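Long-range contacts in DegV family protein (Thermus thermophilus, PDB 2DT8), which binds fatty acids such as palmitic acid and also carries a zinc ion: residues T4-S9 with D81-L86; T61-P66 with V96-L101; D68-Y73 with A103-G108. One frame throughout, in Å; residues are numbered along the deposited sequence.

Along the chain the segments interleave: T4-S9, T61-P66, D68-Y73, D81-L86, V96-L101, then A103-G108. Contact 1 pairs neighbouring parallel strands, 3-8 and 82-87, in the mixed sheet to which strand 60-62 also belongs. Contacts 2 and 3 lie over one face of it, where helix 95-103 and the loop that follows it meet helix 66-76 and the chain leading into it. Contact 1 is centred about 13 Å from contact 2 and about 10 Å from contact 3; contacts 2 and 3 are centred about 11 Å apart. Y73 reaches S85 of contact 1 and A99 of contact 2, and F69 packs on P64 and S98, so the strand core is joined to the zinc site and the palmitic acid carboxyl end.

Contact 1 of 3, residues T4-S9 with D81-L86; sequences TLVTDS and DHVLSL
V6 is gripped on both its backbone polar atoms by the neighbouring strand: its N donates to L84 O (2.9 Å) and its O accepts from L86 N (2.9 Å). Two residues earlier T4 does the same, giving its N to H82 O and receiving L84 N on its carbonyl oxygen. The four bonds are close to straight, and CA-H...O contacts such as S85 CA to V6 O (3.2 Å) fill the gaps between them. Where this ladder ends, the side chain of T7 carries on: OG1, swung away from the T7 backbone N (chi1 -172°), donates to L86 O at 2.8 Å, approaching tilted 31° from the carbonyl plane. On the face shared with T7, the L5 and L84 side chains run alongside each other in the same direction, CD2 to CD2 at 3.8 Å, and L5 CD2 also approaches L86 CD1. On the other face V6 and V83 cross at an angle, CG2 of V6 meeting CG1 of V83 at 3.6 Å, while V6 CG1 lies against S85 OG (3.7 Å). That hydroxyl is itself fixed by hydrogen bonds to H87 and to Y73 of helix 66-76. Further out, helices 120-135 and 139-151 pack over the leucine face, V126 touching T7 and L86, V142 and L143 touching L84. At the C-terminal end of strand 3-8, D8 turns its carboxylate to T10, H87 and the backbone N of I88, its side chain about 8 Å from the bound palmitic acid. Parallel strands 24-32, 3-8, 82-87 and 110-114 side by side, with helices on both faces, are consistent with a Rossmann-like alpha/beta sheet in the N-terminal half of this DegV-family protein.

Contact 2 of 3, residues T61-P66 with V96-L101; sequences TSQPSP and VQSAEL. With PLM (palmitic acid), chain C.
S98 of helix 95-103 sends its hydroxyl into the connection between strand 60-62 and helix 66-76, where OG donates to P64 O at 2.7 Å. This connection ends in a capping box: S65 is the N-cap of helix 66-76, its side chain taking up a backbone N in the first turn while D68 OD2 accepts from S65 N. The tight part of the contact centres on S98. With OG beside its own backbone N (chi1 -77°), the hydroxyl faces the P64 carbonyl and arrives only 16° from that carbonyl's plane. S98 CB comes within 3.2 Å of the same P64 O, and the S98 and P66 CA atoms are only 4.6 Å apart. Behind this bond the P64 ring is buried against F69, V26 and L28. Replacing S98 by alanine would probably leave P64 O without its hydroxyl partner and rob the neighbouring water of one of its holds, weakening the tie between connection and helix. Towards solvent the fit is looser. P66 CG rests against L101 CD1 at 3.9 Å, in a small apolar patch at the molecular surface. Q63 reaches over by way of a water molecule, which accepts from Q63 NE2 (3.0 Å) and donates to S98 OG (3.1 Å). S98 OG therefore both gives and receives a hydrogen bond. The Q63 chain gets there by bending at chi2 (-89°), and its CG stays 4.0 Å from S98 OG. At the strand end of the segment the chain meets the fatty acid, whose carboxyl group is also hydrogen-bonded to S93: T61 OG1, further tied to H267, donates to O2 of the palmitic acid at 2.7 Å.

Contact 3 of 3, residues D68-Y73 with A103-G108; sequences DFARVY and AQEFPG. With ZN (zinc ion), chain B.
At the end of helix 95-103 a type I beta turn, A103 to F106, presents E105 to the zinc ion, and the E105 and F106 side chains both bear on A70 of helix 66-76. The turn is closed by F106 N donating to A103 O at 3.0 Å. E105 binds the zinc ion through OE2 alone at 2.0 Å; OE1 stands 3.3 Å from the metal, too far for a second bond. Its chain runs out extended beyond CG (chi2 -167°), which carries the carboxylate past A70, with OE1 3.6 Å from A70 CB. The methyl thus lies against the flank of a metal ligand, while E67 OE2, one turn earlier on the A70 helix, and a water also bind the zinc, tying loop and helix through one ion. Next to this polar corner the packing is apolar. The F106 ring reaches in from the turn and meets the helix obliquely, CE2 at 3.6 Å from Y73 CB and CZ at 3.5 Å from A70 O. Y73 is met at its ring edge: F106 CE2 and the backbone N of A103 both lie near the ring plane, A103 N being 3.8 Å from Y73 CE2. F69 O sits 3.4 Å over one face of the Y73 ring, nearer its margin than its centre. The tyrosine is therefore bounded at an edge by the turn and on a face by its own helix. Further along its length Y73 packs on A99 and A102 of helix 95-103 and on V110 and V112 of strand 110-114, which A103 also touches. F106 additionally reaches L77, just beyond helix 66-76, so the loop lies alongside that helix as the chain passes from helix 95-103 into strand 110-114.

Contact 1 of 3, residues T4-S9 with D81-L86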
loop_
_atom_site.group_PDB
_atom_site.type_symbol
_atom_site.label_atom_id
_atom_site.label_comp_id
_atom_site.label_asym_id
_atom_site.label_seq_id
_atom_site.Cartn_x
_atom_site.Cartn_y
_atom_site.Cartn_z
ATOM N N THR A 4 10.001 -8.837 -16.135
ATOM C CA THR A 4 10.401 -8.820 -14.736
ATOM C C THR A 4 9.618 -7.722 -14.015
ATOM O O THR A 4 9.424 -6.620 -14.548
ATOM C CB THR A 4 11.921 -8.546 -14.598
ATOM O OG1 THR A 4 12.650 -9.688 -15.064
ATOM C CG2 THR A 4 12.302 -8.268 -13.151
ATOM N N LEU A 5 9.155 -8.041 -12.813
ATOM C CA LEU A 5 8.407 -7.100 -11.992
ATOM C C LEU A 5 9.301 -6.363 -11.016
ATOM O O LEU A 5 10.138 -6.964 -10.344
ATOM C CB LEU A 5 7.346 -7.821 -11.171
ATOM C CG LEU A 5 6.053 -8.181 -11.873
ATOM C CD1 LEU A 5 5.341 -9.257 -11.073
ATOM C CD2 LEU A 5 5.197 -6.930 -12.007
ATOM N N VAL A 6 9.088 -5.060 -10.941
ATOM C CA VAL A 6 9.792 -4.170 -10.031
ATOM C C VAL A 6 8.730 -3.363 -9.287
ATOM O O VAL A 6 7.698 -3.000 -9.851
ATOM C CB VAL A 6 10.708 -3.168 -10.784
ATOM C CG1 VAL A 6 11.263 -2.115 -9.806
ATOM C CG2 VAL A 6 11.846 -3.915 -11.464
ATOM N N THR A 7 8.949 -3.145 -7.999
ATOM C CA THR A 7 8.042 -2.319 -7.226
ATOM C C THR A 7 8.892 -1.540 -6.224
ATOM O O THR A 7 10.124 -1.607 -6.282
ATOM C CB THR A 7 6.945 -3.175 -6.510
ATOM O OG1 THR A 7 5.970 -2.303 -5.919
ATOM C CG2 THR A 7 7.555 -4.070 -5.431
ATOM N N ASP A 8 8.257 -0.772 -5.348
ATOM C CA ASP A 8 9.003 -0.028 -4.334
ATOM C C ASP A 8 8.681 -0.630 -2.968
ATOM O O ASP A 8 7.740 -1.423 -2.836
ATOM C CB ASP A 8 8.669 1.465 -4.403
ATOM C CG ASP A 8 7.218 1.747 -4.134
ATOM O OD1 ASP A 8 6.821 1.658 -2.958
ATOM O OD2 ASP A 8 6.465 2.048 -5.091
ATOM N N SER A 9 9.454 -0.260 -1.950
ATOM C CA SER A 9 9.266 -0.832 -0.623
ATOM C C SER A 9 7.911 -0.573 0.021
ATOM O O SER A 9 7.506 -1.322 0.914
ATOM C CB SER A 9 10.388 -0.368 0.314
ATOM O OG SER A 9 10.315 1.014 0.569
ATOM N N ASP A 81 13.386 -9.054 -21.086
ATOM C CA ASP A 81 13.120 -8.237 -22.259
ATOM C C ASP A 81 12.345 -6.980 -21.901
ATOM O O ASP A 81 12.377 -5.994 -22.634
ATOM C CB ASP A 81 12.290 -9.026 -23.274
ATOM C CG ASP A 81 12.974 -10.289 -23.731
ATOM O OD1 ASP A 81 14.098 -10.191 -24.263
ATOM O OD2 ASP A 81 12.388 -11.377 -23.556
ATOM N N HIS A 82 11.658 -7.014 -20.766
ATOM C CA HIS A 82 10.823 -5.890 -20.375
ATOM C C HIS A 82 10.643 -5.857 -18.864
ATOM O O HIS A 82 10.690 -6.901 -18.207
ATOM C CB HIS A 82 9.448 -6.036 -21.049
ATOM C CG HIS A 82 8.638 -4.777 -21.078
ATOM N ND1 HIS A 82 8.690 -3.889 -22.130
ATOM C CD2 HIS A 82 7.763 -4.252 -20.185
ATOM C CE1 HIS A 82 7.881 -2.872 -21.887
ATOM N NE2 HIS A 82 7.307 -3.067 -20.714
ATOM N N VAL A 83 10.436 -4.655 -18.332
ATOM C CA VAL A 83 10.219 -4.469 -16.905
ATOM C C VAL A 83 8.858 -3.827 -16.669
ATOM O O VAL A 83 8.512 -2.821 -17.299
ATOM C CB VAL A 83 11.295 -3.544 -16.283
ATOM C CG1 VAL A 83 10.912 -3.175 -14.842
ATOM C CG2 VAL A 83 12.637 -4.245 -16.272
ATOM N N LEU A 84 8.069 -4.433 -15.787
ATOM C CA LEU A 84 6.769 -3.891 -15.423
ATOM C C LEU A 84 7.026 -3.369 -14.007
ATOM O O LEU A 84 7.347 -4.152 -13.106
ATOM C CB LEU A 84 5.713 -4.999 -15.442
ATOM C CG LEU A 84 4.319 -4.594 -14.969
ATOM C CD1 LEU A 84 3.808 -3.407 -15.777
ATOM C CD2 LEU A 84 3.379 -5.792 -15.132
ATOM N N SER A 85 6.910 -2.051 -13.836
ATOM C CA SER A 85 7.204 -1.360 -12.574
ATOM C C SER A 85 5.919 -0.797 -11.955
ATOM O O SER A 85 5.336 0.150 -12.488
ATOM C CB SER A 85 8.197 -0.230 -12.892
ATOM O OG SER A 85 9.089 0.051 -11.819
ATOM N N LEU A 86 5.489 -1.380 -10.835
ATOM C CA LEU A 86 4.252 -1.012 -10.134
ATOM C C LEU A 86 4.565 -0.202 -8.875
ATOM O O LEU A 86 5.376 -0.586 -8.042
ATOM C CB LEU A 86 3.467 -2.269 -9.749
ATOM C CG LEU A 86 2.526 -2.801 -10.832
ATOM C CD1 LEU A 86 3.289 -3.067 -12.108
ATOM C CD2 LEU A 86 1.839 -4.063 -10.340
#

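Contact 2 of 3, residues T61-P66 with V96-L101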
loop_
_atom_site.group_PDB
_atom_site.type_symbol
_atom_site.label_atom_id
_atom_site.label_comp_id
_atom_site.label_asym_id
_atom_site.label_seq_id
_atom_site.Cartn_x
_atom_site.Cartn_y
_atom_site.Cartn_z
ATOM N N THR A 61 9.730 11.361 4.954
ATOM C CA THR A 61 10.086 10.259 4.082
ATOM C C THR A 61 10.609 10.760 2.707
ATOM O O THR A 61 10.387 11.927 2.380
ATOM C CB THR A 61 8.918 9.236 3.789
ATOM O OG1 THR A 61 7.818 9.927 3.184
ATOM C CG2 THR A 61 8.433 8.642 5.102
ATOM N N SER A 62 11.303 9.911 1.955
ATOM C CA SER A 62 11.849 10.299 0.667
ATOM C C SER A 62 11.668 9.182 -0.364
ATOM O O SER A 62 11.831 8.004 -0.077
ATOM C CB SER A 62 13.348 10.582 0.785
ATOM O OG SER A 62 13.588 11.693 1.633
ATOM N N GLN A 63 11.377 9.643 -1.592
ATOM C CA GLN A 63 11.121 8.667 -2.634
ATOM C C GLN A 63 12.510 8.354 -3.213
ATOM O O GLN A 63 13.478 9.054 -2.948
ATOM C CB GLN A 63 10.267 9.302 -3.767
ATOM C CG GLN A 63 11.027 10.315 -4.635
ATOM C CD GLN A 63 10.958 11.715 -4.087
ATOM O OE1 GLN A 63 10.934 11.921 -2.877
ATOM N NE2 GLN A 63 10.933 12.698 -4.984
ATOM N N PRO A 64 12.537 7.262 -3.999
ATOM C CA PRO A 64 13.810 6.883 -4.580
ATOM C C PRO A 64 14.255 7.846 -5.719
ATOM O O PRO A 64 13.381 8.531 -6.263
ATOM C CB PRO A 64 13.609 5.469 -5.263
ATOM C CG PRO A 64 12.309 5.013 -4.645
ATOM C CD PRO A 64 11.525 6.292 -4.444
ATOM N N SER A 65 15.539 7.918 -6.049
ATOM C CA SER A 65 16.009 8.827 -7.090
ATOM C C SER A 65 15.894 8.121 -8.435
ATOM O O SER A 65 15.688 6.903 -8.499
ATOM C CB SER A 65 17.484 9.147 -6.872
ATOM O OG SER A 65 18.282 7.998 -7.131
ATOM N N PRO A 66 16.035 8.876 -9.536
ATOM C CA PRO A 66 15.948 8.226 -10.840
ATOM C C PRO A 66 17.043 7.162 -10.999
ATOM O O PRO A 66 16.802 6.107 -11.575
ATOM C CB PRO A 66 16.127 9.386 -11.810
ATOM C CG PRO A 66 15.455 10.517 -11.096
ATOM C CD PRO A 66 15.939 10.343 -9.665
ATOM N N VAL A 96 6.560 7.371 -8.594
ATOM C CA VAL A 96 6.207 7.125 -9.996
ATOM C C VAL A 96 7.022 8.036 -10.917
ATOM O O VAL A 96 7.541 7.593 -11.945
ATOM C CB VAL A 96 4.703 7.347 -10.245
ATOM C CG1 VAL A 96 4.435 7.522 -11.753
ATOM C CG2 VAL A 96 3.922 6.141 -9.721
ATOM N N GLN A 97 7.069 9.316 -10.640
ATOM C CA GLN A 97 7.874 10.260 -11.406
ATOM C C GLN A 97 9.329 9.792 -11.513
ATOM O O GLN A 97 9.947 9.923 -12.570
ATOM C CB GLN A 97 7.797 11.640 -10.757
ATOM C CG GLN A 97 8.771 12.659 -11.307
ATOM C CD GLN A 97 8.468 14.058 -10.799
ATOM O OE1 GLN A 97 9.326 14.936 -10.826
ATOM N NE2 GLN A 97 7.234 14.272 -10.345
ATOM N N SER A 98 9.997 9.377 -10.396
ATOM C CA SER A 98 11.377 8.919 -10.491
ATOM C C SER A 98 11.493 7.692 -11.398
ATOM O O SER A 98 12.444 7.565 -12.190
ATOM C CB SER A 98 11.932 8.562 -9.108
ATOM O OG SER A 98 12.257 9.742 -8.401
ATOM N N ALA A 99 10.528 6.782 -11.271
ATOM C CA ALA A 99 10.526 5.572 -12.085
ATOM C C ALA A 99 10.392 5.942 -13.566
ATOM O O ALA A 99 11.089 5.378 -14.409
ATOM C CB ALA A 99 9.377 4.652 -11.657
ATOM N N GLU A 100 9.504 6.885 -13.876
ATOM C CA GLU A 100 9.317 7.300 -15.266
ATOM C C GLU A 100 10.581 7.945 -15.823
ATOM O O GLU A 100 10.947 7.705 -16.977
ATOM C CB GLU A 100 8.130 8.244 -15.386
ATOM C CG GLU A 100 6.833 7.547 -15.032
ATOM C CD GLU A 100 5.632 8.447 -15.114
ATOM O OE1 GLU A 100 5.777 9.655 -14.842
ATOM O OE2 GLU A 100 4.538 7.940 -15.435
ATOM N N LEU A 101 11.272 8.742 -15.014
ATOM C CA LEU A 101 12.516 9.341 -15.497
ATOM C C LEU A 101 13.557 8.248 -15.793
ATOM O O LEU A 101 14.274 8.312 -16.800
ATOM C CB LEU A 101 13.061 10.333 -14.466
ATOM C CG LEU A 101 12.270 11.641 -14.363
ATOM C CD1 LEU A 101 12.694 12.435 -13.133
ATOM C CD2 LEU A 101 12.499 12.456 -15.629
HETATM C C1 PLM C . 7.524 9.553 -0.133
HETATM O O1 PLM C . 7.446 9.824 -1.437
HETATM O O2 PLM C . 8.258 10.212 0.573
HETATM C C2 PLM C . 6.693 8.430 0.455
HETATM C C3 PLM C . 5.290 8.960 0.768
HETATM C C4 PLM C . 4.440 7.861 1.410
HETATM C C5 PLM C . 3.037 8.405 1.671
HETATM C C6 PLM C . 2.135 7.302 2.223
HETATM C C7 PLM C . 0.767 7.887 2.509
HETATM C C8 PLM C . -0.202 6.783 2.862
HETATM C C9 PLM C . -1.615 7.360 2.811
HETATM C CA PLM C . -2.535 6.541 3.695
HETATM C CB PLM C . -3.036 5.361 2.884
HETATM C CC PLM C . -2.408 4.089 3.426
HETATM C CD PLM C . -3.511 3.117 3.799
HETATM C CE PLM C . -2.893 1.917 4.512
HETATM C CF PLM C . -4.003 0.973 4.997
HETATM C CG PLM C . -4.511 0.131 3.827
HETATM O O HOH W 1 10.340 12.167 -7.908
#

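Contact 3 of 3, residues D68-Y73 with A103-G108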
loop_
_atom_site.group_PDB
_atom_site.type_symbol
_atom_site.label_atom_id
_atom_site.label_comp_id
_atom_site.label_asym_id
_atom_site.label_seq_id
_atom_site.Cartn_x
_atom_site.Cartn_y
_atom_site.Cartn_z
ATOM N N ASP A 68 18.350 5.346 -8.642
ATOM C CA ASP A 68 18.039 4.186 -7.804
ATOM C C ASP A 68 17.245 3.216 -8.687
ATOM O O ASP A 68 17.483 2.010 -8.685
ATOM C CB ASP A 68 17.180 4.569 -6.591
ATOM C CG ASP A 68 17.961 5.305 -5.510
ATOM O OD1 ASP A 68 19.198 5.144 -5.434
ATOM O OD2 ASP A 68 17.323 6.027 -4.715
ATOM N N PHE A 69 16.299 3.762 -9.447
ATOM C CA PHE A 69 15.496 2.943 -10.344
ATOM C C PHE A 69 16.295 2.455 -11.546
ATOM O O PHE A 69 16.193 1.292 -11.932
ATOM C CB PHE A 69 14.281 3.734 -10.836
ATOM C CG PHE A 69 13.091 3.646 -9.932
ATOM C CD1 PHE A 69 12.388 2.451 -9.815
ATOM C CD2 PHE A 69 12.680 4.744 -9.190
ATOM C CE1 PHE A 69 11.286 2.351 -8.976
ATOM C CE2 PHE A 69 11.576 4.661 -8.342
ATOM C CZ PHE A 69 10.879 3.456 -8.234
ATOM N N ALA A 70 17.083 3.341 -12.153
ATOM C CA ALA A 70 17.845 2.951 -13.337
ATOM C C ALA A 70 18.769 1.768 -13.086
ATOM O O ALA A 70 18.913 0.898 -13.942
ATOM C CB ALA A 70 18.639 4.139 -13.864
ATOM N N ARG A 71 19.479 1.737 -11.905
ATOM C CA ARG A 71 20.328 0.591 -11.576
ATOM C C ARG A 71 19.512 -0.695 -11.559
ATOM O O ARG A 71 19.958 -1.728 -12.065
ATOM C CB ARG A 71 20.997 0.784 -10.217
ATOM C CG ARG A 71 21.862 -0.400 -9.775
ATOM C CD ARG A 71 22.514 -0.193 -8.401
ATOM N NE ARG A 71 21.988 0.965 -7.677
ATOM C CZ ARG A 71 22.223 2.227 -8.021
ATOM N NH1 ARG A 71 23.116 2.501 -8.965
ATOM N NH2 ARG A 71 21.568 3.218 -7.427
ATOM N N VAL A 72 18.346 -0.698 -10.977
ATOM C CA VAL A 72 17.509 -1.883 -10.893
ATOM C C VAL A 72 17.008 -2.267 -12.292
ATOM O O VAL A 72 17.071 -3.434 -12.667
ATOM C CB VAL A 72 16.350 -1.653 -9.891
ATOM C CG1 VAL A 72 15.397 -2.835 -9.895
ATOM C CG2 VAL A 72 16.933 -1.467 -8.480
ATOM N N TYR A 73 16.547 -1.295 -13.080
ATOM C CA TYR A 73 16.058 -1.612 -14.418
ATOM C C TYR A 73 17.174 -2.206 -15.269
ATOM O O TYR A 73 16.966 -3.195 -15.972
ATOM C CB TYR A 73 15.499 -0.366 -15.131
ATOM C CG TYR A 73 14.241 0.224 -14.518
ATOM C CD1 TYR A 73 13.418 -0.533 -13.675
ATOM C CD2 TYR A 73 13.852 1.530 -14.812
ATOM C CE1 TYR A 73 12.245 -0.003 -13.145
ATOM C CE2 TYR A 73 12.678 2.066 -14.293
ATOM C CZ TYR A 73 11.877 1.299 -13.458
ATOM O OH TYR A 73 10.729 1.840 -12.938
ATOM N N ALA A 103 12.847 5.162 -16.534
ATOM C CA ALA A 103 12.341 4.379 -17.653
ATOM C C ALA A 103 12.772 4.953 -19.007
ATOM O O ALA A 103 12.953 4.197 -19.972
ATOM C CB ALA A 103 10.819 4.279 -17.576
ATOM N N GLN A 104 12.950 6.276 -19.074
ATOM C CA GLN A 104 13.381 6.948 -20.310
ATOM C C GLN A 104 14.758 6.469 -20.765
ATOM O O GLN A 104 15.129 6.629 -21.937
ATOM C CB GLN A 104 13.404 8.473 -20.118
ATOM C CG GLN A 104 12.022 9.097 -19.988
ATOM C CD GLN A 104 12.061 10.558 -19.563
ATOM O OE1 GLN A 104 11.059 11.104 -19.102
ATOM N NE2 GLN A 104 13.214 11.196 -19.724
ATOM N N GLU A 105 15.523 5.882 -19.844
ATOM C CA GLU A 105 16.854 5.377 -20.180
ATOM C C GLU A 105 16.819 4.046 -20.929
ATOM O O GLU A 105 17.823 3.618 -21.494
ATOM C CB GLU A 105 17.708 5.194 -18.913
ATOM C CG GLU A 105 17.919 6.464 -18.108
ATOM C CD GLU A 105 19.006 6.335 -17.058
ATOM O OE1 GLU A 105 19.747 5.331 -17.077
ATOM O OE2 GLU A 105 19.120 7.262 -16.220
ATOM N N PHE A 106 15.654 3.404 -20.924
ATOM C CA PHE A 106 15.462 2.102 -21.560
ATOM C C PHE A 106 14.168 2.217 -22.365
ATOM O O PHE A 106 13.194 1.492 -22.115
ATOM C CB PHE A 106 15.313 1.034 -20.464
ATOM C CG PHE A 106 16.354 1.145 -19.369
ATOM C CD1 PHE A 106 17.578 0.497 -19.486
ATOM C CD2 PHE A 106 16.104 1.910 -18.231
ATOM C CE1 PHE A 106 18.561 0.629 -18.498
ATOM C CE2 PHE A 106 17.081 2.051 -17.233
ATOM C CZ PHE A 106 18.307 1.401 -17.365
ATOM N N PRO A 107 14.147 3.121 -23.359
ATOM C CA PRO A 107 12.951 3.325 -24.176
ATOM C C PRO A 107 12.393 2.040 -24.793
ATOM O O PRO A 107 13.088 1.291 -25.467
ATOM C CB PRO A 107 13.413 4.318 -25.250
ATOM C CG PRO A 107 14.890 4.051 -25.371
ATOM C CD PRO A 107 15.319 3.802 -23.938
ATOM N N GLY A 108 11.080 1.871 -24.560
ATOM C CA GLY A 108 10.461 0.654 -25.045
ATOM C C GLY A 108 10.496 -0.584 -24.146
ATOM O O GLY A 108 9.739 -1.531 -24.316
HETATM ZN ZN ZN B . 20.847 8.077 -15.727
HETATM O O HOH W 2 20.415 10.160 -16.139
#